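Long-range contacts in regulator of Ty1 transposition protein 107 (Saccharomyces cerevisiae, PDB 3T7J), which probably recognises phosphorylated partner proteins through two BRCT domains packed in tandem, and takes its name from the control of Ty1 transposition: residues Leu23-Thr28 against Ile48-Asn53; Glu41-Leu46 against Asp94-Ile99; Phe64-Leu69 against Leu87-Ile92; Lys73-Leu78 against Gly158-Ala163; Leu83-Lys88 against Ile111-Tyr116. All coordinates share one frame; numbering follows the deposited sequence.

In the fold
Interactions 1, 2, 3 and 5 build the first BRCT domain, and interaction 4 joins it to the second. Interactions 1, 3 and 5 all reach the parallel sheet: 1 at the edge strand 48-50, 3 and 5 around 85-87 at the other edge, the last two sharing Leu87 and Lys88. Interactions 2 and 3 both use helix 90-99 and are the more deeply buried, with aliphatic and aromatic packing. Backbone hydrogen bonds dominate 1, whereas 5, on a loop, mixes one such bond with packing at the domain surface. Interaction 4, near the centre of the chain, is a smaller, partly buried helix pair in which a long lysine chain lies across the partner helix.

Interaction 1 of 5, residues Leu23-Thr28 against Ile48-Asn53; sequences LKAVCT and IKIFDN
Leu23 and Ile48 each carry their gamma branch beside the backbone N (chi1 -56° for Leu23 CG, -64° for Ile48 CG1), which lays the two side chains alongside one another, pointing the same way, with Leu23 CD1 4.0 Å from Ile48 CG1. Ala25 and Ile50 continue that face of the sheet, Ala25 CB meeting Ile50 CD1. Beneath them runs a parallel ladder. Lys49 N donates to Leu23 O at 2.9 Å, Ala25 N to Lys49 O at 2.9 Å, and Phe51 N to Ala25 O at 2.9 Å, the last almost straight (177°). Ala25 O also lies near the plane of the Phe51 ring, at its edge, 3.7 Å from CD2. Past the ladder a water takes over: it accepts from Cys27 N at 2.8 Å and donates to Phe51 O at 2.7 Å, bridging the strands where direct bonding has stopped. Cys27 SG rests against Ile50 CG2. The charged ends of Lys24 and Lys49 turn elsewhere, to Lys59 O and Asn44 OD1. The pair closes a beta-alpha-beta unit through helix 37-45; strand 62-64 flanks 23-27 on its other side, and Phe91 of helix 90-99 packs on Leu23 and Ile48.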
# COMPACT_ATOMS: atom_id res chain seq x y z
N LEU A 23 15.59 -15.28 17.89
CA LEU A 23 15.06 -14.34 16.90
C LEU A 23 13.92 -13.56 17.49
O LEU A 23 13.06 -14.12 18.19
CB LEU A 23 14.61 -15.07 15.64
CG LEU A 23 15.65 -15.94 14.95
CD1 LEU A 23 15.05 -16.68 13.75
CD2 LEU A 23 16.82 -15.06 14.51
N LYS A 24 13.92 -12.25 17.21
CA LYS A 24 12.82 -11.37 17.53
C LYS A 24 12.47 -10.72 16.19
O LYS A 24 13.19 -9.82 15.75
CB LYS A 24 13.28 -10.30 18.53
CG LYS A 24 13.48 -10.82 19.97
CD LYS A 24 14.29 -9.85 20.84
CE LYS A 24 15.80 -9.91 20.53
NZ LYS A 24 16.49 -8.57 20.75
N ALA A 25 11.36 -11.15 15.57
CA ALA A 25 11.08 -10.90 14.15
C ALA A 25 9.70 -10.32 13.86
O ALA A 25 8.76 -10.50 14.64
CB ALA A 25 11.26 -12.20 13.36
N VAL A 26 9.58 -9.63 12.73
CA VAL A 26 8.28 -9.40 12.10
C VAL A 26 8.31 -10.05 10.73
O VAL A 26 9.39 -10.38 10.23
CB VAL A 26 7.92 -7.89 11.93
CG1 VAL A 26 7.73 -7.24 13.28
CG2 VAL A 26 8.99 -7.17 11.13
N CYS A 27 7.14 -10.27 10.16
CA CYS A 27 7.02 -10.89 8.85
C CYS A 27 6.41 -9.88 7.91
O CYS A 27 5.54 -9.10 8.30
CB CYS A 27 6.12 -12.13 8.94
SG CYS A 27 6.67 -13.37 10.13
N THR A 28 6.86 -9.88 6.66
CA THR A 28 6.30 -8.99 5.66
C THR A 28 6.33 -9.71 4.32
O THR A 28 7.34 -10.29 3.96
CB THR A 28 7.07 -7.63 5.59
OG1 THR A 28 6.38 -6.72 4.73
CG2 THR A 28 8.49 -7.82 5.06
N ILE A 48 12.23 -18.11 19.25
CA ILE A 48 11.78 -17.30 18.13
C ILE A 48 10.46 -16.64 18.47
O ILE A 48 9.46 -17.33 18.65
CB ILE A 48 11.59 -18.13 16.86
CG1 ILE A 48 12.93 -18.71 16.41
CG2 ILE A 48 10.92 -17.29 15.74
CD1 ILE A 48 12.79 -19.82 15.41
N LYS A 49 10.49 -15.31 18.59
CA LYS A 49 9.30 -14.53 18.87
C LYS A 49 8.91 -13.76 17.62
O LYS A 49 9.72 -13.02 17.06
CB LYS A 49 9.58 -13.54 20.00
CG LYS A 49 9.90 -14.20 21.35
CD LYS A 49 10.12 -13.14 22.42
CE LYS A 49 10.17 -13.75 23.81
NZ LYS A 49 8.83 -14.21 24.28
N ILE A 50 7.65 -13.93 17.21
CA ILE A 50 7.09 -13.23 16.07
C ILE A 50 6.13 -12.14 16.58
O ILE A 50 5.15 -12.43 17.28
CB ILE A 50 6.31 -14.17 15.14
CG1 ILE A 50 7.14 -15.42 14.82
CG2 ILE A 50 5.86 -13.43 13.87
CD1 ILE A 50 8.36 -15.17 13.97
N PHE A 51 6.42 -10.90 16.22
CA PHE A 51 5.60 -9.76 16.62
C PHE A 51 4.75 -9.31 15.44
O PHE A 51 5.15 -9.49 14.30
CB PHE A 51 6.49 -8.61 17.10
CG PHE A 51 7.28 -8.94 18.32
CD1 PHE A 51 6.82 -8.57 19.58
CD2 PHE A 51 8.48 -9.63 18.23
CE1 PHE A 51 7.55 -8.86 20.71
CE2 PHE A 51 9.21 -9.92 19.37
CZ PHE A 51 8.74 -9.54 20.61
N ASP A 52 3.58 -8.75 15.72
CA ASP A 52 2.67 -8.28 14.68
C ASP A 52 3.15 -6.94 14.17
O ASP A 52 3.15 -6.68 12.97
CB ASP A 52 1.25 -8.12 15.21
CG ASP A 52 0.62 -9.44 15.60
OD1 ASP A 52 0.73 -10.41 14.81
OD2 ASP A 52 0.02 -9.52 16.69
N ASN A 53 3.56 -6.08 15.09
CA ASN A 53 4.01 -4.75 14.72
C ASN A 53 5.39 -4.46 15.28
O ASN A 53 5.83 -5.10 16.24
CB ASN A 53 3.01 -3.71 15.21
CG ASN A 53 1.62 -3.98 14.69
OD1 ASN A 53 0.72 -4.33 15.44
ND2 ASN A 53 1.45 -3.83 13.38
O HOH W 1 4.81 -9.63 11.64

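Interaction 2 of 5, residues Glu41-Leu46 against Asp94-Ile99; sequences EILNQL and DLLKQI
The side chains of Ile42 and Ile99 run antiparallel, alongside one another, with Ile42 CG2 3.5 Å from Ile99 CD1 and Ile42 CD1 3.9 Å from Ile99 CG2. Both residues hold CG1 beside the backbone N and CG2 anti to it, the usual branched conformation in a helix, and each offers both its CG2 methyl and its CD1 methyl to the other. Leu43 meets Leu96 at about a right angle, CD2 to CD2 at 4.1 Å. The same Leu43 CD2 is 4.1 Å from Leu95 CD2, where the two side chains cross obliquely. Leu95 differs from the other leucines here: its CG swings anti to the backbone N (chi1 180°), with chi2 at 62°, and this directs CD2 to the tip of Leu46, 4.0 Å from CD1. Leu46, just past the end of helix 37-45, thus still contributes to the packing, reaching tip to tip with Leu95. Helices 37-45 and 90-99 of this BRCT domain run at 101° to each other, their short axes 11.3 Å apart, so the space between them is filled by long aliphatic side chains instead of close backbone. Ala8 and Ile11 of helix 7-13 adjoin Ile42 and Ile99. The side chains that meet are purely aliphatic and mostly buried, implying an interface held by shape and by the exclusion of water, with no polar group among the touching atoms.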
# COMPACT_ATOMS: atom_id res chain seq x y z
N GLU A 41 3.64 -21.15 20.05
CA GLU A 41 4.22 -21.73 21.28
C GLU A 41 5.50 -22.50 21.00
O GLU A 41 6.49 -22.36 21.71
CB GLU A 41 3.21 -22.66 21.98
CG GLU A 41 3.64 -23.05 23.39
CD GLU A 41 2.70 -24.06 24.05
OE1 GLU A 41 1.75 -24.52 23.38
OE2 GLU A 41 2.92 -24.39 25.23
N ILE A 42 5.46 -23.34 19.98
CA ILE A 42 6.64 -24.06 19.52
C ILE A 42 7.78 -23.09 19.19
O ILE A 42 8.90 -23.23 19.67
CB ILE A 42 6.31 -24.88 18.28
CG1 ILE A 42 5.39 -26.04 18.66
CG2 ILE A 42 7.58 -25.36 17.60
CD1 ILE A 42 4.93 -26.85 17.48
N LEU A 43 7.48 -22.11 18.35
CA LEU A 43 8.48 -21.14 17.94
C LEU A 43 9.08 -20.44 19.14
O LEU A 43 10.29 -20.27 19.24
CB LEU A 43 7.86 -20.13 16.98
CG LEU A 43 7.56 -20.67 15.58
CD1 LEU A 43 6.92 -19.59 14.71
CD2 LEU A 43 8.81 -21.19 14.91
N ASN A 44 8.21 -20.04 20.08
CA ASN A 44 8.67 -19.40 21.30
C ASN A 44 9.62 -20.30 22.09
O ASN A 44 10.63 -19.85 22.64
CB ASN A 44 7.47 -19.03 22.18
CG ASN A 44 7.89 -18.32 23.44
OD1 ASN A 44 8.11 -17.10 23.43
ND2 ASN A 44 8.00 -19.06 24.54
N GLN A 45 9.30 -21.58 22.13
CA GLN A 45 10.13 -22.51 22.88
C GLN A 45 11.49 -22.70 22.22
O GLN A 45 12.43 -23.13 22.86
CB GLN A 45 9.40 -23.83 23.10
CG GLN A 45 8.15 -23.68 23.98
CD GLN A 45 7.95 -24.85 24.92
OE1 GLN A 45 8.20 -26.00 24.57
NE2 GLN A 45 7.48 -24.55 26.14
N LEU A 46 11.59 -22.36 20.95
CA LEU A 46 12.85 -22.44 20.24
C LEU A 46 13.54 -21.07 20.13
O LEU A 46 14.39 -20.87 19.29
CB LEU A 46 12.63 -22.99 18.83
CG LEU A 46 12.01 -24.39 18.80
CD1 LEU A 46 11.56 -24.72 17.39
CD2 LEU A 46 12.99 -25.43 19.32
N ASP A 94 10.38 -24.77 6.93
CA ASP A 94 11.20 -25.97 7.13
C ASP A 94 11.30 -26.36 8.60
O ASP A 94 11.35 -27.54 8.95
CB ASP A 94 12.62 -25.78 6.57
CG ASP A 94 12.65 -25.67 5.04
OD1 ASP A 94 11.57 -25.77 4.41
OD2 ASP A 94 13.76 -25.48 4.48
N LEU A 95 11.34 -25.35 9.47
CA LEU A 95 11.50 -25.61 10.89
C LEU A 95 10.23 -26.22 11.47
O LEU A 95 10.30 -27.18 12.23
CB LEU A 95 11.82 -24.32 11.65
CG LEU A 95 12.00 -24.50 13.16
CD1 LEU A 95 13.17 -25.42 13.45
CD2 LEU A 95 12.22 -23.13 13.78
N LEU A 96 9.08 -25.65 11.11
CA LEU A 96 7.81 -26.20 11.58
C LEU A 96 7.55 -27.58 10.99
O LEU A 96 7.00 -28.44 11.66
CB LEU A 96 6.66 -25.24 11.28
CG LEU A 96 6.68 -24.03 12.20
CD1 LEU A 96 5.44 -23.18 11.99
CD2 LEU A 96 6.78 -24.50 13.65
N LYS A 97 7.95 -27.78 9.74
CA LYS A 97 7.81 -29.08 9.08
C LYS A 97 8.59 -30.15 9.84
O LYS A 97 8.05 -31.21 10.17
CB LYS A 97 8.31 -29.00 7.64
CG LYS A 97 7.94 -30.18 6.75
CD LYS A 97 8.38 -29.91 5.32
CE LYS A 97 7.98 -31.04 4.38
NZ LYS A 97 8.59 -32.33 4.78
N GLN A 98 9.86 -29.87 10.11
CA GLN A 98 10.72 -30.83 10.78
C GLN A 98 10.13 -31.16 12.15
O GLN A 98 10.07 -32.31 12.55
CB GLN A 98 12.15 -30.29 10.89
CG GLN A 98 13.21 -31.33 11.21
CD GLN A 98 14.62 -30.76 11.22
OE1 GLN A 98 14.96 -29.93 12.07
NE2 GLN A 98 15.44 -31.18 10.27
N ILE A 99 9.67 -30.12 12.85
CA ILE A 99 9.09 -30.27 14.18
C ILE A 99 7.79 -31.08 14.21
O ILE A 99 7.57 -31.87 15.12
CB ILE A 99 8.88 -28.90 14.83
CG1 ILE A 99 10.21 -28.35 15.32
CG2 ILE A 99 7.90 -28.98 15.99
CD1 ILE A 99 10.14 -26.93 15.73

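Interaction 3 of 5, residues Phe64-Leu69 against Leu87-Ile92; sequences FAPKIL and LKPEFI
Leu87 O is gripped by two consecutive residues, Phe64 at the end of strand 62-64 and Ala65 just after it: Ala65 N donates to it at 2.9 Å (154° at the hydrogen, tilted 17° from the carbonyl plane), and Phe64 CA gives a CA-H...O contact at 3.0 Å. One step on, Lys88 CA approaches Ala65 O at 3.4 Å, and Pro89 CD also touches the same oxygen. These contacts extend a single parallel bridge between Phe64 and Leu87 into the loop that follows. With CG beside its backbone N (chi1 -70°), the Phe64 side chain lies along Leu87, CE1 3.8 Å from Leu87 CB, and carries its ring on toward helix 90-99. The Ile92 side chain, running about perpendicular to that of Phe64, sets CG1 over one ring face, 3.8 Å from the centroid in a CH-pi contact, while Ile92 CD1 sits 3.6 Å from CZ. Phe91 CD2 meets the ring at its edge, 3.5 Å from CE1, the two side chains crossing at a slant. A serine in place of Phe64 would probably leave Ile92 without the ring face it packs on and open a gap beside Phe91. Strand 62-64 runs between 23-27 and 85-87, so the Phe64 ring is wedged between the sheet, where it touches Leu23 and Ala25, and helix 90-99, whose Phe91 also meets Tyr21 edge-to-face.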
# COMPACT_ATOMS: atom_id res chain seq x y z
N PHE A 64 11.43 -11.62 8.39
CA PHE A 64 11.13 -12.69 7.46
C PHE A 64 10.45 -12.08 6.24
O PHE A 64 9.47 -11.34 6.37
CB PHE A 64 10.22 -13.75 8.10
CG PHE A 64 10.91 -14.58 9.18
CD1 PHE A 64 11.78 -15.60 8.84
CD2 PHE A 64 10.66 -14.34 10.52
CE1 PHE A 64 12.41 -16.36 9.80
CE2 PHE A 64 11.29 -15.11 11.51
CZ PHE A 64 12.16 -16.12 11.14
N ALA A 65 10.98 -12.37 5.06
CA ALA A 65 10.37 -11.87 3.83
C ALA A 65 10.87 -12.67 2.62
O ALA A 65 12.01 -13.12 2.61
CB ALA A 65 10.66 -10.37 3.67
N PRO A 66 10.02 -12.83 1.59
CA PRO A 66 10.45 -13.59 0.41
C PRO A 66 11.56 -12.88 -0.38
O PRO A 66 12.33 -13.52 -1.08
CB PRO A 66 9.18 -13.68 -0.43
CG PRO A 66 8.38 -12.45 -0.05
CD PRO A 66 8.68 -12.24 1.43
N LYS A 67 11.63 -11.56 -0.27
CA LYS A 67 12.66 -10.81 -0.98
C LYS A 67 12.70 -9.40 -0.43
O LYS A 67 11.91 -9.04 0.46
CB LYS A 67 12.36 -10.78 -2.49
CG LYS A 67 11.03 -10.13 -2.83
CD LYS A 67 10.65 -10.30 -4.30
CE LYS A 67 11.49 -9.40 -5.20
NZ LYS A 67 11.23 -9.69 -6.65
N ILE A 68 13.60 -8.59 -0.97
CA ILE A 68 13.62 -7.18 -0.60
C ILE A 68 12.29 -6.57 -0.99
O ILE A 68 11.83 -6.74 -2.12
CB ILE A 68 14.77 -6.42 -1.29
CG1 ILE A 68 16.10 -6.79 -0.63
CG2 ILE A 68 14.54 -4.91 -1.18
CD1 ILE A 68 17.30 -6.14 -1.29
N LEU A 69 11.64 -5.89 -0.05
CA LEU A 69 10.32 -5.34 -0.31
C LEU A 69 10.31 -3.87 0.09
O LEU A 69 11.18 -3.42 0.84
CB LEU A 69 9.24 -6.12 0.46
CG LEU A 69 8.94 -7.56 0.04
CD1 LEU A 69 7.86 -8.14 0.94
CD2 LEU A 69 8.50 -7.64 -1.43
N LEU A 87 15.64 -13.18 6.74
CA LEU A 87 15.45 -14.58 6.39
C LEU A 87 14.19 -14.77 5.56
O LEU A 87 13.19 -14.08 5.75
CB LEU A 87 15.36 -15.44 7.66
CG LEU A 87 16.59 -15.40 8.59
CD1 LEU A 87 16.32 -16.20 9.86
CD2 LEU A 87 17.83 -15.93 7.89
N LYS A 88 14.25 -15.71 4.62
CA LYS A 88 13.10 -16.11 3.84
C LYS A 88 12.17 -16.92 4.73
O LYS A 88 12.60 -17.60 5.67
CB LYS A 88 13.55 -16.92 2.63
CG LYS A 88 14.50 -16.16 1.70
CD LYS A 88 14.96 -17.00 0.50
CE LYS A 88 15.85 -18.16 0.94
NZ LYS A 88 16.45 -18.92 -0.20
N PRO A 89 10.87 -16.87 4.43
CA PRO A 89 9.84 -17.60 5.17
C PRO A 89 10.14 -19.09 5.22
O PRO A 89 9.73 -19.77 6.17
CB PRO A 89 8.56 -17.36 4.35
CG PRO A 89 8.87 -16.26 3.43
CD PRO A 89 10.34 -16.18 3.24
N GLU A 90 10.85 -19.61 4.21
CA GLU A 90 11.19 -21.03 4.17
C GLU A 90 11.92 -21.49 5.44
O GLU A 90 11.92 -22.69 5.77
CB GLU A 90 12.04 -21.38 2.94
CG GLU A 90 11.24 -21.49 1.65
CD GLU A 90 10.63 -20.16 1.25
OE1 GLU A 90 11.31 -19.13 1.47
OE2 GLU A 90 9.49 -20.14 0.72
N PHE A 91 12.54 -20.56 6.14
CA PHE A 91 13.21 -20.93 7.38
C PHE A 91 12.21 -21.42 8.43
O PHE A 91 12.42 -22.44 9.08
CB PHE A 91 14.03 -19.78 7.96
CG PHE A 91 14.49 -20.04 9.37
CD1 PHE A 91 15.63 -20.80 9.61
CD2 PHE A 91 13.76 -19.57 10.46
CE1 PHE A 91 16.04 -21.07 10.92
CE2 PHE A 91 14.17 -19.82 11.76
CZ PHE A 91 15.31 -20.59 11.99
N ILE A 92 11.11 -20.68 8.58
CA ILE A 92 10.06 -21.05 9.51
C ILE A 92 9.31 -22.27 9.00
O ILE A 92 8.99 -23.18 9.77
CB ILE A 92 9.07 -19.89 9.73
CG1 ILE A 92 9.75 -18.73 10.45
CG2 ILE A 92 7.87 -20.37 10.55
CD1 ILE A 92 10.27 -19.09 11.86

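Interaction 4 of 5, residues Lys73-Leu78 against Gly158-Ala163; sequences KFLKSL and GSVLKA
Leu75 leans across Val160 at a slant, its CB 4.0 Å and its CD1 4.1 Å from Val160 CG1. This is the interface of a tandem BRCT pair: helix 72-77 of the first domain packs against helices 154-163 and 229-238 of the second, the three-helix arrangement of such repeats. Helices 72-77 and 154-163 run nearly parallel, 11° apart, with their short axes 9.4 Å from each other. Val160 CG1 stands anti to its backbone N (chi1 167°), which turns that methyl to Leu75, and Ile236 of helix 229-238 packs on both residues. On the neighbouring flank Lys76 stretches fully extended beyond CG and lays its aliphatic part across the second helix. The ammonium at its end forms a salt bridge with Glu72 of its own helix; a further, weak hydrogen bond from Lys76 NZ to Ser159 OG is doubtful because the serine oxygen is crowded in the model. The backbone is tied in too, since Leu75 O accepts a hydrogen bond from His164 NE2, just past the end of helix 154-163. Where that helix finishes, Ala163 lies beside the start of the lysine chain, its CB 4.2 Å from Lys76 CG.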
# COMPACT_ATOMS: atom_id res chain seq x y z
N LYS A 73 7.32 -2.39 6.93
CA LYS A 73 8.04 -3.33 7.77
C LYS A 73 9.42 -3.65 7.24
O LYS A 73 10.39 -3.64 8.00
CB LYS A 73 7.24 -4.62 7.94
CG LYS A 73 6.20 -4.54 9.02
CD LYS A 73 5.50 -5.87 9.17
CE LYS A 73 4.38 -5.78 10.19
NZ LYS A 73 3.65 -7.09 10.27
N PHE A 74 9.53 -3.93 5.94
CA PHE A 74 10.85 -4.26 5.41
C PHE A 74 11.80 -3.08 5.52
O PHE A 74 12.96 -3.24 5.89
CB PHE A 74 10.81 -4.79 3.97
CG PHE A 74 12.08 -5.47 3.56
CD1 PHE A 74 12.18 -6.85 3.59
CD2 PHE A 74 13.19 -4.73 3.21
CE1 PHE A 74 13.36 -7.47 3.25
CE2 PHE A 74 14.38 -5.35 2.87
CZ PHE A 74 14.47 -6.72 2.88
N LEU A 75 11.31 -1.88 5.19
CA LEU A 75 12.16 -0.70 5.25
C LEU A 75 12.58 -0.41 6.68
O LEU A 75 13.73 -0.06 6.95
CB LEU A 75 11.44 0.52 4.64
CG LEU A 75 11.18 0.50 3.13
CD1 LEU A 75 10.32 1.68 2.70
CD2 LEU A 75 12.50 0.49 2.38
N LYS A 76 11.65 -0.58 7.61
CA LYS A 76 11.90 -0.34 9.02
C LYS A 76 12.88 -1.35 9.65
O LYS A 76 13.57 -1.02 10.61
CB LYS A 76 10.60 -0.36 9.83
CG LYS A 76 9.83 0.95 9.80
CD LYS A 76 8.64 0.88 10.72
CE LYS A 76 7.83 2.16 10.70
NZ LYS A 76 6.59 2.01 11.52
N SER A 77 12.92 -2.57 9.11
CA SER A 77 13.84 -3.59 9.63
C SER A 77 15.28 -3.18 9.36
O SER A 77 16.19 -3.61 10.05
CB SER A 77 13.57 -4.93 8.98
OG SER A 77 14.11 -4.98 7.67
N LEU A 78 15.49 -2.33 8.34
CA LEU A 78 16.84 -1.80 8.11
C LEU A 78 17.25 -0.70 9.10
O LEU A 78 18.32 -0.08 8.97
CB LEU A 78 17.01 -1.35 6.65
CG LEU A 78 17.03 -2.55 5.71
CD1 LEU A 78 16.93 -2.11 4.26
CD2 LEU A 78 18.31 -3.35 5.95
N GLY A 158 6.02 8.91 6.93
CA GLY A 158 6.60 9.63 8.04
C GLY A 158 7.26 8.69 9.04
O GLY A 158 8.35 8.95 9.53
N SER A 159 6.59 7.59 9.35
CA SER A 159 7.08 6.71 10.40
C SER A 159 8.32 5.93 9.92
O SER A 159 9.26 5.73 10.68
CB SER A 159 5.96 5.80 10.92
OG SER A 159 6.24 4.44 10.72
N VAL A 160 8.34 5.54 8.65
CA VAL A 160 9.54 4.97 8.05
C VAL A 160 10.73 5.94 8.13
O VAL A 160 11.83 5.57 8.56
CB VAL A 160 9.27 4.55 6.59
CG1 VAL A 160 10.58 4.26 5.86
CG2 VAL A 160 8.36 3.33 6.55
N LEU A 161 10.51 7.19 7.73
CA LEU A 161 11.56 8.19 7.76
C LEU A 161 12.06 8.53 9.14
O LEU A 161 13.26 8.74 9.34
CB LEU A 161 11.12 9.48 7.04
CG LEU A 161 10.88 9.27 5.56
CD1 LEU A 161 10.25 10.53 4.94
CD2 LEU A 161 12.18 8.88 4.85
N LYS A 162 11.15 8.58 10.12
CA LYS A 162 11.57 8.85 11.48
C LYS A 162 12.42 7.69 12.01
O LYS A 162 13.45 7.92 12.65
CB LYS A 162 10.35 9.11 12.38
CG LYS A 162 9.57 10.38 11.97
CD LYS A 162 8.33 10.57 12.84
CE LYS A 162 7.53 11.80 12.42
NZ LYS A 162 8.32 13.06 12.58
N ALA A 163 12.00 6.46 11.71
CA ALA A 163 12.80 5.28 12.03
C ALA A 163 14.25 5.40 11.53
O ALA A 163 15.18 4.91 12.16
CB ALA A 163 12.15 4.01 11.46

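Interaction 5 of 5, residues Leu83-Lys88 against Ile111-Tyr116; sequences LKFALK and INLFDY
Lys88 and Tyr116 are joined by the one hydrogen bond between these segments, Lys88 N to Tyr116 O at 2.8 Å and 165°. That oxygen also takes a CA-H...O contact from Leu87 CA at 3.4 Å. Strand 85-87, at the edge of the BRCT sheet, is thereby met by a loop that follows helix 90-99 in the chain. The loop is shaped by an Asx turn: Asn112 OD1 accepts from Phe114 N at 2.8 Å, in the carbonyl plane on a lone pair, and more weakly from Asp115 N. Asn112 ND2 donates to Asp115 OD1 at 2.8 Å, reaching the carboxylate from above its plane. Van der Waals contacts come next. The Lys88 chain bends at chi3 (-67°), which curls it over the Tyr116 backbone: CG lies 3.4 Å from Tyr116 O and CE 3.5 Å from Tyr116 CA. Replacing it with an alanine would probably uncover that backbone and leave the loop gripped mainly by the hydrogen bond from the main chain. Phe85 CE1 makes an apolar contact with Leu113 CD2 at 4.2 Å, while the Leu87 CD2 methyl packs against the carbonyl oxygen Leu113 O at 3.8 Å. Tyr116 OH, at the far end of its ring, hydrogen-bonds to Asp94 of helix 90-99.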
# COMPACT_ATOMS: atom_id res chain seq x y z
N LEU A 83 19.91 -5.11 13.01
CA LEU A 83 19.31 -6.22 12.29
C LEU A 83 20.36 -7.32 12.28
O LEU A 83 21.53 -7.06 12.03
CB LEU A 83 18.95 -5.82 10.86
CG LEU A 83 18.39 -6.90 9.94
CD1 LEU A 83 16.99 -7.37 10.39
CD2 LEU A 83 18.34 -6.39 8.50
N LYS A 84 19.95 -8.54 12.57
CA LYS A 84 20.93 -9.62 12.63
C LYS A 84 20.66 -10.65 11.56
O LYS A 84 21.58 -11.24 11.02
CB LYS A 84 20.96 -10.24 14.02
CG LYS A 84 21.43 -9.28 15.11
CD LYS A 84 21.76 -10.05 16.41
CE LYS A 84 22.16 -9.10 17.54
NZ LYS A 84 22.10 -9.78 18.88
N PHE A 85 19.39 -10.84 11.22
CA PHE A 85 18.99 -11.86 10.27
C PHE A 85 17.91 -11.29 9.34
O PHE A 85 16.96 -10.66 9.79
CB PHE A 85 18.50 -13.10 11.02
CG PHE A 85 19.52 -13.67 12.01
CD1 PHE A 85 20.58 -14.44 11.56
CD2 PHE A 85 19.43 -13.39 13.36
CE1 PHE A 85 21.53 -14.95 12.46
CE2 PHE A 85 20.38 -13.90 14.26
CZ PHE A 85 21.42 -14.67 13.80
N ALA A 86 18.07 -11.49 8.04
CA ALA A 86 17.03 -11.22 7.07
C ALA A 86 16.76 -12.54 6.39
O ALA A 86 17.56 -13.01 5.58
CB ALA A 86 17.50 -10.17 6.04
N LEU A 87 15.64 -13.18 6.74
CA LEU A 87 15.45 -14.58 6.39
C LEU A 87 14.19 -14.77 5.56
O LEU A 87 13.19 -14.08 5.75
CB LEU A 87 15.36 -15.44 7.66
CG LEU A 87 16.59 -15.40 8.59
CD1 LEU A 87 16.32 -16.20 9.86
CD2 LEU A 87 17.83 -15.93 7.89
N LYS A 88 14.25 -15.71 4.62
CA LYS A 88 13.10 -16.11 3.84
C LYS A 88 12.17 -16.92 4.73
O LYS A 88 12.60 -17.60 5.67
CB LYS A 88 13.55 -16.92 2.63
CG LYS A 88 14.50 -16.16 1.70
CD LYS A 88 14.96 -17.00 0.50
CE LYS A 88 15.85 -18.16 0.94
NZ LYS A 88 16.45 -18.92 -0.20
N ILE A 111 17.63 -27.31 11.18
CA ILE A 111 17.43 -26.15 10.31
C ILE A 111 18.37 -25.03 10.73
O ILE A 111 18.39 -24.64 11.89
CB ILE A 111 15.97 -25.64 10.36
CG1 ILE A 111 14.99 -26.77 9.99
CG2 ILE A 111 15.77 -24.45 9.47
CD1 ILE A 111 15.38 -27.53 8.73
N ASN A 112 19.18 -24.53 9.81
CA ASN A 112 20.15 -23.51 10.17
C ASN A 112 19.75 -22.11 9.71
O ASN A 112 18.85 -21.93 8.88
CB ASN A 112 21.53 -23.88 9.63
CG ASN A 112 21.58 -23.87 8.12
OD1 ASN A 112 21.46 -22.82 7.49
ND2 ASN A 112 21.76 -25.05 7.52
N LEU A 113 20.43 -21.11 10.27
CA LEU A 113 20.17 -19.71 9.98
C LEU A 113 20.95 -19.17 8.80
O LEU A 113 20.97 -17.96 8.58
CB LEU A 113 20.59 -18.86 11.17
CG LEU A 113 19.62 -18.72 12.34
CD1 LEU A 113 18.55 -19.75 12.25
CD2 LEU A 113 20.37 -18.82 13.63
N PHE A 114 21.63 -20.04 8.06
CA PHE A 114 22.50 -19.54 6.99
C PHE A 114 21.98 -19.82 5.59
O PHE A 114 22.37 -19.16 4.65
CB PHE A 114 23.92 -20.08 7.16
CG PHE A 114 24.48 -19.84 8.52
CD1 PHE A 114 24.83 -18.56 8.92
CD2 PHE A 114 24.60 -20.88 9.41
CE1 PHE A 114 25.31 -18.33 10.18
CE2 PHE A 114 25.10 -20.65 10.67
CZ PHE A 114 25.45 -19.38 11.06
N ASP A 115 21.08 -20.79 5.46
CA ASP A 115 20.66 -21.23 4.15
C ASP A 115 19.38 -20.56 3.63
O ASP A 115 18.78 -21.04 2.67
CB ASP A 115 20.50 -22.75 4.15
CG ASP A 115 21.84 -23.47 4.34
OD1 ASP A 115 21.82 -24.66 4.73
OD2 ASP A 115 22.90 -22.84 4.11
N TYR A 116 18.99 -19.44 4.23
CA TYR A 116 17.74 -18.78 3.87
C TYR A 116 17.85 -17.28 3.77
O TYR A 116 16.89 -16.55 4.04
CB TYR A 116 16.66 -19.07 4.91
CG TYR A 116 16.43 -20.53 5.14
CD1 TYR A 116 15.59 -21.26 4.31
CD2 TYR A 116 17.04 -21.19 6.19
CE1 TYR A 116 15.37 -22.60 4.52
CE2 TYR A 116 16.84 -22.52 6.41
CZ TYR A 116 16.00 -23.23 5.58
OH TYR A 116 15.79 -24.57 5.82